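Local coordinates for protein mevalonate kinase, putative (PDB 2HFS) that probably catalyses the ATP-dependent phosphorylation of (R)-mevalonate to (R)-5-phosphomevalonate, an early step of isoprenoid biosynthesis, as a member of the GHMP kinase family, at residues Ser10-Lys15 and Glu46-Ile51; His32-Ile37 and Arg221-Tyr226; Ala72-Glu77 and Gly148-Thr153; Pro105-Ser110 and Phe318-Thr323; Gly165-Tyr170 and Lys180-Gln185. All coordinates share one frame; numbering follows the deposited sequence. Where two conformers were deposited one is given.

Contact 1. Residues Ser10-Lys15 and Glu46-Ile51; sequences SKTTGK and ECRLEI
At the edge of the mixed beta-sheet, near the surface, the segment Ser10-Lys15 that leads into strand 17-25 runs antiparallel to Glu46-Ile51 of strand 36-52, and a single beta bridge, Lys11 with Glu50, joins the two backbones. Two backbone bonds flank it: Ile51 N donates to Ser10 O at 2.9 Å, and Thr12 N reaches Leu49 O at the same length. Next to the second bond the side chain of Thr12 takes over from the backbone. Its OG1, placed between the backbone N and carbonyl carbon by a chi1 of 58°, accepts from Leu49 N at 3.1 Å in a nearly straight bond (171°), while CG2 touches Leu49 CB. Lys11 stretches out fully beside Glu50, pointing the same way; a water accepts a hydrogen bond from Lys11 NZ and donates one to Glu50 OE1 (2.8 Å). The CE of Lys11 also meets the edge of the Arg48 guanidinium, whose NE donates to a second water, held in turn by Thr12 O. Farther along, Lys15 crosses Glu46 at about a right angle in a weak salt bridge, NZ to OE1 3.4 Å, although NZ has its stronger partner in Tyr44 OH. Thr12 and Leu49 pack against helix 114-130, whereas the charged groups lie at the surface: an irregular antiparallel edge pairing in the N-terminal GHMP-kinase sheet.

Contact 2. Residues His32-Ile37 and Arg221-Tyr226; sequences HGAEAI and RLYDNY
Tyr226 and Tyr223, one helical turn apart, reach across to the segment His32-Ile37 with both CG atoms anti to the backbone N. Tyr226 OH donates to the carbonyl of Glu35 at 2.8 Å, the oxygen lying in the plane of the ring at its edge; the hydroxyl position is somewhat uncertain. The methyl of Ala34 sits between the two rings, with CB 3.5 Å from Tyr226 CD1, at that ring's edge, and 3.7 Å from Tyr223 CE2. The hydroxyl end of Tyr223 lies close to the peptide between Gly33 and Ala34, with OH 3.1 Å from Gly33 C, while its CE2 meets His32 CB at 3.9 Å. In the next shell, Phe29 lies nearly parallel to the Tyr226 ring and also touches Ala34. The imidazole of His32 turns from the contact toward Lys212, which bonds its ND1, and the carboxylate of Glu35 makes a salt bridge with Arg234. The contact thus sets helix 216-239 against the start of strand 36-52, with helix 242-258 and strand 17-25 also packing on Tyr226.

Contact 3. Residues Ala72-Glu77 and Gly148-Thr153; sequences AQKRDE and GGYHGT
Glu77 carries most of the contact between helix 70-88 and the loop Gly148-Thr153. The hydrogen bond runs from His151 N to Glu77 OE1, 3.1 Å long with an angle of 162° at the hydrogen; it meets the carboxylate oxygen on its anti side and 31° out of the carboxylate plane. In the stacking interaction, the same carboxylate lies over one face of the His151 ring, the planes 17° apart and Glu77 CD 3.4 Å from His151 CD2, while CG of Glu77 makes a CH-pi contact at 3.9 Å from the ring centroid. Van der Waals packing falls to Tyr150, whose CD2 comes 3.4 Å from Glu77 CB and whose ring has Glu77 C above one face. Tyr150 CE2 also lies 4.2 Å from Lys74 CB. Tyr150 OH is bonded to Asp118 of helix 114-130. The arrangement is helix-to-loop packing within the GHMP-kinase N-terminal domain, where the loop connects helices 136-146 and 157-164.

Contact 4. Residues Pro105-Ser110 and Phe318-Thr323; sequences PLVPSS and FIWRYT
Val107 packs over one face of the Trp320 indole where the loop that leads into the glycine-rich GHMP-kinase motif, which in relatives binds the ATP phosphates, meets strand 318-324, an outermost strand of the four-stranded antiparallel sheet. This is the tight part. Val107 CG1 lies 3.6 Å from Trp320 NE1, and Val107 CB makes an off-centre CH-pi contact, 4.1 Å from the centroid of the five-membered ring. Phe318 CB lies over the opposite face, toward its rim, and Ser109 meets the indole edge, with OG 3.5 Å from Trp320 CH2. Tyr322 crosses Val107 at about a right angle; its OH accepts from Val107 N at 3.2 Å, and its CZ touches Leu106 CD1 at 4.0 Å. Val192 of strand 188-194 packs on both Trp320 and Tyr322. Packing gives way to a water-mediated link beside the indole. One water, above the face that carries Val107, bridges the two segments: it donates to Val107 O at 2.6 Å and hydrogen-bonds Tyr322 OH at 2.8 Å.

Contact 5. Residues Gly165-Tyr170 and Lys180-Gln185; sequences GGLILY and KPIAFQ
Leu169 and Lys180 form the regular hydrogen-bonded pair of an antiparallel beta hairpin, each backbone satisfying the other. Leu169 N donates to Lys180 O at 2.8 Å, and Lys180 N returns a bond to Leu169 O at 3.1 Å. Ile168 opposite Pro181 is the non-hydrogen-bonded pair that follows; proline has no N-H to offer, and here none is called for. Beyond it the pairing opens. Ile182 N still reaches Leu167 O at 3.0 Å, but from 49° out of the carbonyl plane, and the return bond is replaced by a water that accepts from Leu167 N and donates to Ile182 O, 3.0 Å away. The side chains of Leu167, Leu169, Lys180 and Ile182 share one face. There Leu167 CB meets Ile182 CB at 3.8 Å, and Ile182 CD1, carried toward the partner strand by CG1, lies 3.9 Å from Leu169 CB. Lys180 runs alongside Leu169, its NZ passing 3.5 Å from CD2 of Leu169. Leu237 of helix 216-239 packs on Leu167 and Ile182 of this face and on Phe184 beyond it, while Gly166, Ile168 and Tyr170 pair through their backbones with strand 36-52, which flanks the hairpin.

Overall arrangement
Strand 36-52 ties contacts 1 and 2 together: they use its two ends, their centres 42 Å apart on opposite sides of the chain's centre. Contact 5 lies in the same sheet and touches contact 2, where Ala36 N probably bonds Tyr170 O at 2.7 Å and Glu35 and Ile37 pack against Leu169 and Ile182; helix 216-239 borders both. Contact 4 links the N-terminal part to the four-stranded sheet, its nearest atoms about 6 Å from contacts 1 and 3 and about 7 Å from contact 5. Contact 3 has its centre 19 Å from that of contact 4. None of the five holds a ligand; contact 4, entering the glycine-rich loop, is probably nearest in sequence to the phosphate site.

Contact 1. Residues Ser10-Lys15 and Glu46-Ile51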
# COMPACT_ATOMS: atom_id res chain seq x y z
N SER A 10 -16.93 -0.59 -26.11
CA SER A 10 -17.90 -1.56 -25.58
C SER A 10 -17.25 -2.51 -24.56
O SER A 10 -17.94 -3.15 -23.76
CB SER A 10 -18.57 -2.35 -26.71
OG SER A 10 -17.66 -3.19 -27.39
N LYS A 11 -15.93 -2.60 -24.60
CA LYS A 11 -15.18 -3.48 -23.73
C LYS A 11 -13.76 -2.92 -23.68
O LYS A 11 -13.25 -2.51 -24.71
CB LYS A 11 -15.20 -4.90 -24.33
CG LYS A 11 -14.45 -5.98 -23.57
CD LYS A 11 -14.40 -7.30 -24.40
CE LYS A 11 -13.84 -8.45 -23.54
NZ LYS A 11 -13.98 -9.83 -24.16
N THR A 12 -13.13 -2.91 -22.49
CA THR A 12 -11.70 -2.57 -22.41
C THR A 12 -10.80 -3.65 -22.99
O THR A 12 -11.13 -4.84 -22.92
CB THR A 12 -11.26 -2.25 -20.95
OG1 THR A 12 -11.55 -3.36 -20.10
CG2 THR A 12 -12.08 -1.10 -20.40
N THR A 13 -9.67 -3.22 -23.56
CA THR A 13 -8.69 -4.11 -24.19
C THR A 13 -7.28 -3.83 -23.67
O THR A 13 -6.32 -4.53 -24.05
CB THR A 13 -8.66 -3.92 -25.73
OG1 THR A 13 -8.34 -2.54 -26.05
CG2 THR A 13 -10.03 -4.16 -26.37
N GLY A 14 -7.15 -2.81 -22.83
CA GLY A 14 -5.85 -2.44 -22.28
C GLY A 14 -5.57 -3.22 -21.01
O GLY A 14 -6.34 -4.13 -20.67
N LYS A 15 -4.50 -2.85 -20.31
CA LYS A 15 -4.16 -3.46 -19.03
C LYS A 15 -4.25 -2.41 -17.90
O LYS A 15 -3.25 -1.76 -17.54
CB LYS A 15 -2.79 -4.14 -19.09
CG LYS A 15 -2.47 -4.97 -17.85
CD LYS A 15 -1.43 -6.05 -18.14
CE LYS A 15 -1.14 -6.86 -16.90
NZ LYS A 15 -2.24 -7.82 -16.63
N GLU A 46 -6.03 -5.70 -11.32
CA GLU A 46 -6.50 -5.28 -12.65
C GLU A 46 -8.03 -5.19 -12.72
O GLU A 46 -8.73 -6.02 -12.11
CB GLU A 46 -5.95 -6.22 -13.73
CG GLU A 46 -6.55 -5.96 -15.12
CD GLU A 46 -5.97 -6.83 -16.22
OE1 GLU A 46 -5.52 -7.96 -15.93
OE2 GLU A 46 -5.97 -6.37 -17.38
N CYS A 47 -8.54 -4.17 -13.41
CA CYS A 47 -9.97 -4.00 -13.65
C CYS A 47 -10.25 -4.05 -15.16
O CYS A 47 -9.56 -3.40 -15.96
CB CYS A 47 -10.49 -2.68 -13.03
SG CYS A 47 -12.19 -2.29 -13.51
N ARG A 48 -11.24 -4.86 -15.53
CA ARG A 48 -11.74 -4.95 -16.90
C ARG A 48 -13.20 -4.56 -16.85
O ARG A 48 -13.93 -4.95 -15.91
CB ARG A 48 -11.64 -6.38 -17.44
CG ARG A 48 -10.25 -6.93 -17.71
CD ARG A 48 -10.23 -8.40 -18.20
NE ARG A 48 -10.71 -8.51 -19.58
CZ ARG A 48 -10.42 -9.50 -20.43
NH1 ARG A 48 -9.64 -10.51 -20.06
NH2 ARG A 48 -10.92 -9.48 -21.67
N LEU A 49 -13.62 -3.80 -17.85
CA LEU A 49 -14.98 -3.31 -17.97
C LEU A 49 -15.58 -3.63 -19.33
O LEU A 49 -14.88 -3.66 -20.33
CB LEU A 49 -15.00 -1.80 -17.78
CG LEU A 49 -14.59 -1.24 -16.42
CD1 LEU A 49 -14.64 0.27 -16.52
CD2 LEU A 49 -15.54 -1.74 -15.32
N GLU A 50 -16.89 -3.85 -19.36
CA GLU A 50 -17.65 -3.87 -20.60
C GLU A 50 -19.08 -3.42 -20.37
O GLU A 50 -19.60 -3.52 -19.25
CB GLU A 50 -17.62 -5.24 -21.22
CG GLU A 50 -18.13 -6.33 -20.30
CD GLU A 50 -18.02 -7.67 -20.99
OE1 GLU A 50 -16.89 -8.20 -21.07
OE2 GLU A 50 -19.05 -8.15 -21.48
N ILE A 51 -19.70 -2.92 -21.43
CA ILE A 51 -21.06 -2.42 -21.37
C ILE A 51 -22.03 -3.54 -21.05
O ILE A 51 -21.77 -4.71 -21.37
CB ILE A 51 -21.42 -1.63 -22.66
CG1 ILE A 51 -21.31 -2.51 -23.92
CG2 ILE A 51 -20.50 -0.41 -22.79
CD1 ILE A 51 -21.68 -1.76 -25.23
O HOH W 1 -17.03 -9.90 -23.34
O HOH W 2 -12.42 -6.38 -20.95

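Contact 2. Residues His32-Ile37 and Arg221-Tyr226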
# COMPACT_ATOMS: atom_id res chain seq x y z
N HIS A 32 3.74 13.48 12.01
CA HIS A 32 4.35 14.57 12.79
C HIS A 32 5.41 15.33 12.01
O HIS A 32 6.20 16.10 12.59
CB HIS A 32 4.86 14.01 14.12
CG HIS A 32 3.78 13.41 14.95
ND1 HIS A 32 3.16 14.09 15.97
CD2 HIS A 32 3.14 12.22 14.84
CE1 HIS A 32 2.21 13.32 16.50
NE2 HIS A 32 2.16 12.19 15.81
N GLY A 33 5.44 15.10 10.70
CA GLY A 33 6.21 15.93 9.78
C GLY A 33 7.45 15.29 9.23
O GLY A 33 8.21 15.94 8.51
N ALA A 34 7.67 14.02 9.56
CA ALA A 34 8.87 13.31 9.12
C ALA A 34 8.68 12.84 7.69
O ALA A 34 7.56 12.68 7.24
CB ALA A 34 9.16 12.13 10.06
N GLU A 35 9.77 12.63 6.97
CA GLU A 35 9.68 12.08 5.62
C GLU A 35 9.43 10.58 5.71
O GLU A 35 9.92 9.92 6.63
CB GLU A 35 10.97 12.34 4.84
CG GLU A 35 11.43 13.80 4.78
CD GLU A 35 12.62 14.01 3.85
OE1 GLU A 35 13.24 13.02 3.39
OE2 GLU A 35 12.94 15.17 3.56
N ALA A 36 8.66 10.04 4.76
CA ALA A 36 8.38 8.61 4.69
C ALA A 36 8.76 8.05 3.32
O ALA A 36 8.78 8.77 2.32
CB ALA A 36 6.90 8.32 5.01
N ILE A 37 9.11 6.77 3.27
CA ILE A 37 9.41 6.12 2.01
C ILE A 37 8.36 5.03 1.84
O ILE A 37 8.25 4.11 2.66
CB ILE A 37 10.87 5.57 1.96
CG1 ILE A 37 11.90 6.70 2.20
CG2 ILE A 37 11.14 4.85 0.61
CD1 ILE A 37 13.41 6.24 2.32
N ARG A 221 12.45 13.07 21.19
CA ARG A 221 13.69 12.28 21.03
C ARG A 221 13.52 11.17 19.97
O ARG A 221 14.34 11.06 19.07
CB ARG A 221 14.18 11.71 22.36
CG ARG A 221 15.52 11.02 22.22
CD ARG A 221 16.07 10.37 23.49
NE ARG A 221 15.39 9.13 23.86
CZ ARG A 221 14.69 8.96 24.98
NH1 ARG A 221 14.12 7.79 25.24
NH2 ARG A 221 14.55 9.97 25.84
N LEU A 222 12.45 10.38 20.07
CA LEU A 222 12.20 9.30 19.10
C LEU A 222 11.97 9.81 17.68
O LEU A 222 12.40 9.18 16.70
CB LEU A 222 10.99 8.47 19.54
CG LEU A 222 11.05 7.92 20.96
CD1 LEU A 222 9.78 7.12 21.30
CD2 LEU A 222 12.33 7.08 21.14
N TYR A 223 11.27 10.93 17.58
CA TYR A 223 11.04 11.61 16.31
C TYR A 223 12.35 12.04 15.64
O TYR A 223 12.52 11.86 14.43
CB TYR A 223 10.15 12.83 16.53
CG TYR A 223 9.91 13.61 15.26
CD1 TYR A 223 10.76 14.65 14.90
CD2 TYR A 223 8.86 13.29 14.41
CE1 TYR A 223 10.56 15.37 13.71
CE2 TYR A 223 8.64 14.00 13.24
CZ TYR A 223 9.49 15.03 12.89
OH TYR A 223 9.27 15.72 11.73
N ASP A 224 13.27 12.62 16.40
CA ASP A 224 14.51 13.08 15.76
C ASP A 224 15.36 11.87 15.40
O ASP A 224 15.99 11.85 14.34
CB ASP A 224 15.31 14.01 16.67
CG ASP A 224 14.63 15.34 16.89
OD1 ASP A 224 13.85 15.79 16.02
OD2 ASP A 224 14.84 16.00 17.92
N ASN A 225 15.33 10.88 16.28
CA ASN A 225 15.96 9.59 16.03
C ASN A 225 15.47 9.04 14.70
O ASN A 225 16.26 8.51 13.91
CB ASN A 225 15.64 8.60 17.17
CG ASN A 225 16.45 8.90 18.45
OD1 ASN A 225 17.31 9.78 18.47
ND2 ASN A 225 16.17 8.15 19.52
N TYR A 226 14.18 9.21 14.44
CA TYR A 226 13.61 8.82 13.14
C TYR A 226 14.17 9.59 11.94
O TYR A 226 14.55 8.98 10.92
CB TYR A 226 12.08 8.81 13.11
CG TYR A 226 11.65 8.45 11.70
CD1 TYR A 226 11.20 9.44 10.81
CD2 TYR A 226 11.82 7.14 11.22
CE1 TYR A 226 10.86 9.12 9.49
CE2 TYR A 226 11.50 6.81 9.90
CZ TYR A 226 11.03 7.80 9.04
OH TYR A 226 10.73 7.46 7.74

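Contact 3. Residues Ala72-Glu77 and Gly148-Thr153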
# COMPACT_ATOMS: atom_id res chain seq x y z
N ALA A 72 -15.72 -10.12 1.33
CA ALA A 72 -17.06 -10.01 1.93
C ALA A 72 -17.11 -8.84 2.91
O ALA A 72 -18.05 -8.07 2.91
CB ALA A 72 -17.46 -11.32 2.63
N GLN A 73 -16.07 -8.71 3.71
CA GLN A 73 -16.02 -7.71 4.77
C GLN A 73 -15.82 -6.26 4.26
O GLN A 73 -16.16 -5.30 4.98
CB GLN A 73 -14.96 -8.13 5.80
CG GLN A 73 -15.43 -9.10 6.92
CD GLN A 73 -16.40 -10.22 6.49
OE1 GLN A 73 -17.61 -10.00 6.36
NE2 GLN A 73 -15.86 -11.43 6.34
N LYS A 74 -15.31 -6.10 3.04
CA LYS A 74 -15.07 -4.79 2.42
C LYS A 74 -16.10 -4.37 1.37
O LYS A 74 -16.08 -3.23 0.90
CB LYS A 74 -13.69 -4.75 1.79
CG LYS A 74 -12.55 -4.84 2.80
CD LYS A 74 -12.51 -3.60 3.66
CE LYS A 74 -11.32 -3.62 4.59
NZ LYS A 74 -10.08 -3.19 3.89
N ARG A 75 -17.01 -5.27 1.03
CA ARG A 75 -17.96 -5.05 -0.06
C ARG A 75 -18.78 -3.75 0.07
O ARG A 75 -18.93 -3.02 -0.92
CB ARG A 75 -18.85 -6.29 -0.25
CG ARG A 75 -19.80 -6.27 -1.45
CD ARG A 75 -19.19 -5.89 -2.80
NE ARG A 75 -20.27 -5.71 -3.78
CZ ARG A 75 -20.27 -4.84 -4.77
NH1 ARG A 75 -19.23 -4.04 -4.99
NH2 ARG A 75 -21.32 -4.76 -5.55
N ASP A 76 -19.31 -3.47 1.26
CA ASP A 76 -20.13 -2.28 1.44
C ASP A 76 -19.31 -1.02 1.17
O ASP A 76 -19.79 -0.11 0.48
CB ASP A 76 -20.79 -2.24 2.82
CG ASP A 76 -21.89 -3.30 2.98
OD1 ASP A 76 -22.35 -3.86 1.95
OD2 ASP A 76 -22.38 -3.61 4.09
N GLU A 77 -18.07 -0.98 1.68
CA GLU A 77 -17.13 0.13 1.42
C GLU A 77 -16.78 0.23 -0.05
O GLU A 77 -16.70 1.33 -0.61
CB GLU A 77 -15.84 -0.04 2.23
CG GLU A 77 -15.99 0.08 3.74
CD GLU A 77 -14.86 -0.63 4.47
OE1 GLU A 77 -13.71 -0.10 4.50
OE2 GLU A 77 -15.11 -1.72 5.02
N GLY A 148 -12.34 7.61 -0.45
CA GLY A 148 -13.28 8.18 0.52
C GLY A 148 -14.41 7.23 0.90
O GLY A 148 -15.07 7.44 1.90
N GLY A 149 -14.63 6.19 0.09
CA GLY A 149 -15.68 5.20 0.35
C GLY A 149 -15.28 4.08 1.30
O GLY A 149 -16.13 3.39 1.86
N TYR A 150 -13.97 3.89 1.45
CA TYR A 150 -13.43 2.96 2.45
C TYR A 150 -13.13 3.69 3.76
O TYR A 150 -12.94 4.92 3.77
CB TYR A 150 -12.15 2.29 1.93
CG TYR A 150 -12.36 1.27 0.83
CD1 TYR A 150 -12.32 1.64 -0.51
CD2 TYR A 150 -12.57 -0.08 1.14
CE1 TYR A 150 -12.50 0.69 -1.53
CE2 TYR A 150 -12.75 -1.04 0.13
CZ TYR A 150 -12.72 -0.64 -1.20
OH TYR A 150 -12.88 -1.58 -2.21
N HIS A 151 -13.07 2.93 4.86
CA HIS A 151 -13.02 3.48 6.22
C HIS A 151 -11.88 4.47 6.50
O HIS A 151 -10.70 4.13 6.35
CB HIS A 151 -13.05 2.36 7.27
CG HIS A 151 -14.37 1.66 7.38
ND1 HIS A 151 -15.57 2.30 7.13
CD2 HIS A 151 -14.69 0.39 7.73
CE1 HIS A 151 -16.56 1.45 7.31
NE2 HIS A 151 -16.06 0.28 7.67
N GLY A 152 -12.27 5.67 6.95
CA GLY A 152 -11.40 6.86 6.97
C GLY A 152 -10.09 6.76 7.74
O GLY A 152 -10.04 6.07 8.77
N THR A 153 -9.05 7.46 7.30
CA THR A 153 -9.11 8.48 6.23
C THR A 153 -7.87 8.43 5.33
O THR A 153 -6.77 8.14 5.81

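Contact 4. Residues Pro105-Ser110 and Phe318-Thr323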
# COMPACT_ATOMS: atom_id res chain seq x y z
N PRO A 105 -2.65 -10.21 -9.66
CA PRO A 105 -2.07 -11.14 -8.67
C PRO A 105 -1.94 -10.59 -7.26
O PRO A 105 -1.68 -11.35 -6.34
CB PRO A 105 -0.68 -11.43 -9.25
CG PRO A 105 -0.31 -10.18 -9.90
CD PRO A 105 -1.60 -9.53 -10.44
N LEU A 106 -2.14 -9.28 -7.07
CA LEU A 106 -2.12 -8.69 -5.72
C LEU A 106 -3.11 -9.37 -4.78
O LEU A 106 -4.25 -9.59 -5.16
CB LEU A 106 -2.40 -7.19 -5.76
CG LEU A 106 -2.23 -6.39 -4.45
CD1 LEU A 106 -0.79 -6.45 -4.01
CD2 LEU A 106 -2.68 -4.93 -4.65
N VAL A 107 -2.68 -9.66 -3.55
CA VAL A 107 -3.55 -10.28 -2.54
C VAL A 107 -4.12 -9.22 -1.58
O VAL A 107 -3.41 -8.77 -0.68
CB VAL A 107 -2.78 -11.38 -1.73
CG1 VAL A 107 -3.62 -11.92 -0.51
CG2 VAL A 107 -2.32 -12.51 -2.64
N PRO A 108 -5.38 -8.82 -1.74
CA PRO A 108 -5.97 -7.88 -0.79
C PRO A 108 -5.95 -8.43 0.62
O PRO A 108 -6.33 -9.59 0.84
CB PRO A 108 -7.41 -7.72 -1.29
CG PRO A 108 -7.32 -8.01 -2.75
CD PRO A 108 -6.35 -9.21 -2.77
N SER A 109 -5.45 -7.59 1.52
CA SER A 109 -5.27 -7.89 2.94
C SER A 109 -4.97 -6.53 3.57
O SER A 109 -4.44 -5.66 2.90
CB SER A 109 -4.08 -8.83 3.13
OG SER A 109 -3.96 -9.26 4.48
N SER A 110 -5.31 -6.35 4.84
CA SER A 110 -5.00 -5.10 5.53
C SER A 110 -3.51 -4.73 5.44
O SER A 110 -2.64 -5.56 5.67
CB SER A 110 -5.46 -5.20 6.99
OG SER A 110 -5.13 -4.03 7.69
N PHE A 318 0.12 -15.33 6.46
CA PHE A 318 0.10 -15.19 5.02
C PHE A 318 1.47 -14.70 4.63
O PHE A 318 1.99 -13.77 5.26
CB PHE A 318 -0.96 -14.17 4.60
CG PHE A 318 -2.34 -14.50 5.11
CD1 PHE A 318 -2.92 -13.76 6.13
CD2 PHE A 318 -3.06 -15.57 4.57
CE1 PHE A 318 -4.19 -14.06 6.61
CE2 PHE A 318 -4.34 -15.87 5.04
CZ PHE A 318 -4.89 -15.12 6.06
N ILE A 319 2.08 -15.35 3.65
CA ILE A 319 3.42 -14.97 3.20
C ILE A 319 3.39 -14.73 1.70
O ILE A 319 2.93 -15.57 0.93
CB ILE A 319 4.49 -16.04 3.57
CG1 ILE A 319 4.42 -16.39 5.06
CG2 ILE A 319 5.89 -15.52 3.18
CD1 ILE A 319 5.09 -17.75 5.45
N TRP A 320 3.90 -13.57 1.30
CA TRP A 320 3.88 -13.16 -0.08
C TRP A 320 5.29 -12.75 -0.51
O TRP A 320 6.07 -12.21 0.28
CB TRP A 320 2.90 -11.99 -0.27
CG TRP A 320 1.52 -12.30 0.23
CD1 TRP A 320 0.68 -13.32 -0.19
CD2 TRP A 320 0.80 -11.60 1.26
NE1 TRP A 320 -0.50 -13.28 0.51
CE2 TRP A 320 -0.46 -12.24 1.42
CE3 TRP A 320 1.10 -10.51 2.09
CZ2 TRP A 320 -1.42 -11.81 2.33
CZ3 TRP A 320 0.14 -10.08 3.01
CH2 TRP A 320 -1.10 -10.73 3.13
N ARG A 321 5.62 -13.05 -1.76
CA ARG A 321 6.85 -12.56 -2.38
C ARG A 321 6.43 -11.41 -3.26
O ARG A 321 5.74 -11.60 -4.25
CB ARG A 321 7.52 -13.63 -3.23
CG ARG A 321 7.85 -14.90 -2.48
CD ARG A 321 8.35 -16.01 -3.38
NE ARG A 321 8.29 -17.31 -2.71
CZ ARG A 321 9.36 -18.01 -2.36
NH1 ARG A 321 10.57 -17.53 -2.62
NH2 ARG A 321 9.23 -19.19 -1.76
N TYR A 322 6.84 -10.21 -2.88
CA TYR A 322 6.51 -9.03 -3.67
C TYR A 322 7.82 -8.38 -4.09
O TYR A 322 8.87 -8.65 -3.51
CB TYR A 322 5.64 -8.07 -2.85
CG TYR A 322 4.18 -8.52 -2.65
CD1 TYR A 322 3.45 -8.12 -1.54
CD2 TYR A 322 3.55 -9.34 -3.59
CE1 TYR A 322 2.09 -8.52 -1.36
CE2 TYR A 322 2.22 -9.75 -3.42
CZ TYR A 322 1.49 -9.32 -2.31
OH TYR A 322 0.17 -9.70 -2.15
N THR A 323 7.78 -7.54 -5.12
CA THR A 323 9.00 -6.83 -5.56
C THR A 323 8.75 -5.37 -5.86
O THR A 323 7.64 -4.95 -6.22
CB THR A 323 9.65 -7.48 -6.82
OG1 THR A 323 8.75 -7.36 -7.93
CG2 THR A 323 9.88 -8.99 -6.67
O HOH W 3 -0.93 -8.80 0.23

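Contact 5. Residues Gly165-Tyr170 and Lys180-Gln185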
# COMPACT_ATOMS: atom_id res chain seq x y z
N GLY A 165 3.38 3.68 -8.85
CA GLY A 165 4.36 2.63 -8.53
C GLY A 165 5.73 3.17 -8.10
O GLY A 165 5.91 4.38 -7.98
N GLY A 166 6.67 2.26 -7.88
CA GLY A 166 8.06 2.63 -7.57
C GLY A 166 8.24 3.11 -6.14
O GLY A 166 7.38 2.91 -5.31
N LEU A 167 9.39 3.72 -5.84
CA LEU A 167 9.62 4.31 -4.53
C LEU A 167 9.18 5.75 -4.55
O LEU A 167 9.32 6.44 -5.57
CB LEU A 167 11.09 4.22 -4.13
CG LEU A 167 11.70 2.83 -3.95
CD1 LEU A 167 13.12 2.99 -3.44
CD2 LEU A 167 10.89 1.93 -3.01
N ILE A 168 8.63 6.19 -3.42
CA ILE A 168 7.97 7.49 -3.32
C ILE A 168 8.28 8.11 -1.97
O ILE A 168 8.07 7.50 -0.92
CB ILE A 168 6.45 7.32 -3.51
CG1 ILE A 168 6.16 6.84 -4.94
CG2 ILE A 168 5.68 8.63 -3.16
CD1 ILE A 168 4.71 6.63 -5.26
N LEU A 169 8.77 9.35 -2.02
CA LEU A 169 9.00 10.15 -0.83
C LEU A 169 7.70 10.85 -0.46
O LEU A 169 7.11 11.57 -1.27
CB LEU A 169 10.12 11.17 -1.08
CG LEU A 169 10.78 11.86 0.12
CD1 LEU A 169 11.59 10.86 0.97
CD2 LEU A 169 11.68 12.99 -0.39
N TYR A 170 7.27 10.63 0.78
CA TYR A 170 5.96 11.06 1.28
C TYR A 170 6.14 11.89 2.53
O TYR A 170 6.73 11.43 3.51
CB TYR A 170 5.09 9.81 1.51
CG TYR A 170 3.95 9.83 2.53
CD1 TYR A 170 3.72 8.71 3.33
CD2 TYR A 170 3.08 10.91 2.66
CE1 TYR A 170 2.68 8.66 4.24
CE2 TYR A 170 2.02 10.88 3.58
CZ TYR A 170 1.83 9.75 4.36
OH TYR A 170 0.81 9.67 5.29
N LYS A 180 6.98 12.82 -4.09
CA LYS A 180 7.90 12.83 -5.23
C LYS A 180 8.55 11.46 -5.41
O LYS A 180 8.75 10.75 -4.43
CB LYS A 180 8.96 13.93 -5.12
CG LYS A 180 9.40 14.29 -3.71
CD LYS A 180 9.90 15.75 -3.67
CE LYS A 180 9.58 16.43 -2.32
NZ LYS A 180 10.62 16.19 -1.28
N PRO A 181 8.87 11.10 -6.65
CA PRO A 181 9.48 9.81 -6.93
C PRO A 181 10.93 9.75 -6.46
O PRO A 181 11.61 10.79 -6.39
CB PRO A 181 9.42 9.71 -8.46
CG PRO A 181 9.41 11.15 -8.94
CD PRO A 181 8.70 11.92 -7.87
N ILE A 182 11.38 8.54 -6.15
CA ILE A 182 12.74 8.30 -5.72
C ILE A 182 13.40 7.43 -6.77
O ILE A 182 12.99 6.28 -7.00
CB ILE A 182 12.77 7.61 -4.32
CG1 ILE A 182 12.20 8.53 -3.25
CG2 ILE A 182 14.18 7.16 -3.97
CD1 ILE A 182 11.93 7.84 -1.91
N ALA A 183 14.43 7.97 -7.42
CA ALA A 183 15.23 7.21 -8.37
C ALA A 183 16.03 6.10 -7.67
O ALA A 183 16.66 6.33 -6.64
CB ALA A 183 16.16 8.14 -9.17
N PHE A 184 15.99 4.89 -8.24
CA PHE A 184 16.67 3.72 -7.68
C PHE A 184 16.99 2.71 -8.78
O PHE A 184 16.15 2.44 -9.64
CB PHE A 184 15.85 3.07 -6.55
CG PHE A 184 16.63 2.10 -5.71
CD1 PHE A 184 16.30 0.75 -5.69
CD2 PHE A 184 17.72 2.53 -4.96
CE1 PHE A 184 17.04 -0.15 -4.92
CE2 PHE A 184 18.48 1.62 -4.20
CZ PHE A 184 18.13 0.29 -4.18
N GLN A 185 18.20 2.14 -8.75
CA GLN A 185 18.71 1.33 -9.88
C GLN A 185 18.80 -0.18 -9.61
O GLN A 185 19.41 -0.92 -10.39
CB GLN A 185 20.08 1.85 -10.34
CG GLN A 185 20.06 3.24 -10.96
CD GLN A 185 21.45 3.83 -11.04
OE1 GLN A 185 22.03 4.22 -10.02
NE2 GLN A 185 21.99 3.91 -12.25
O HOH W 4 11.62 3.70 -7.56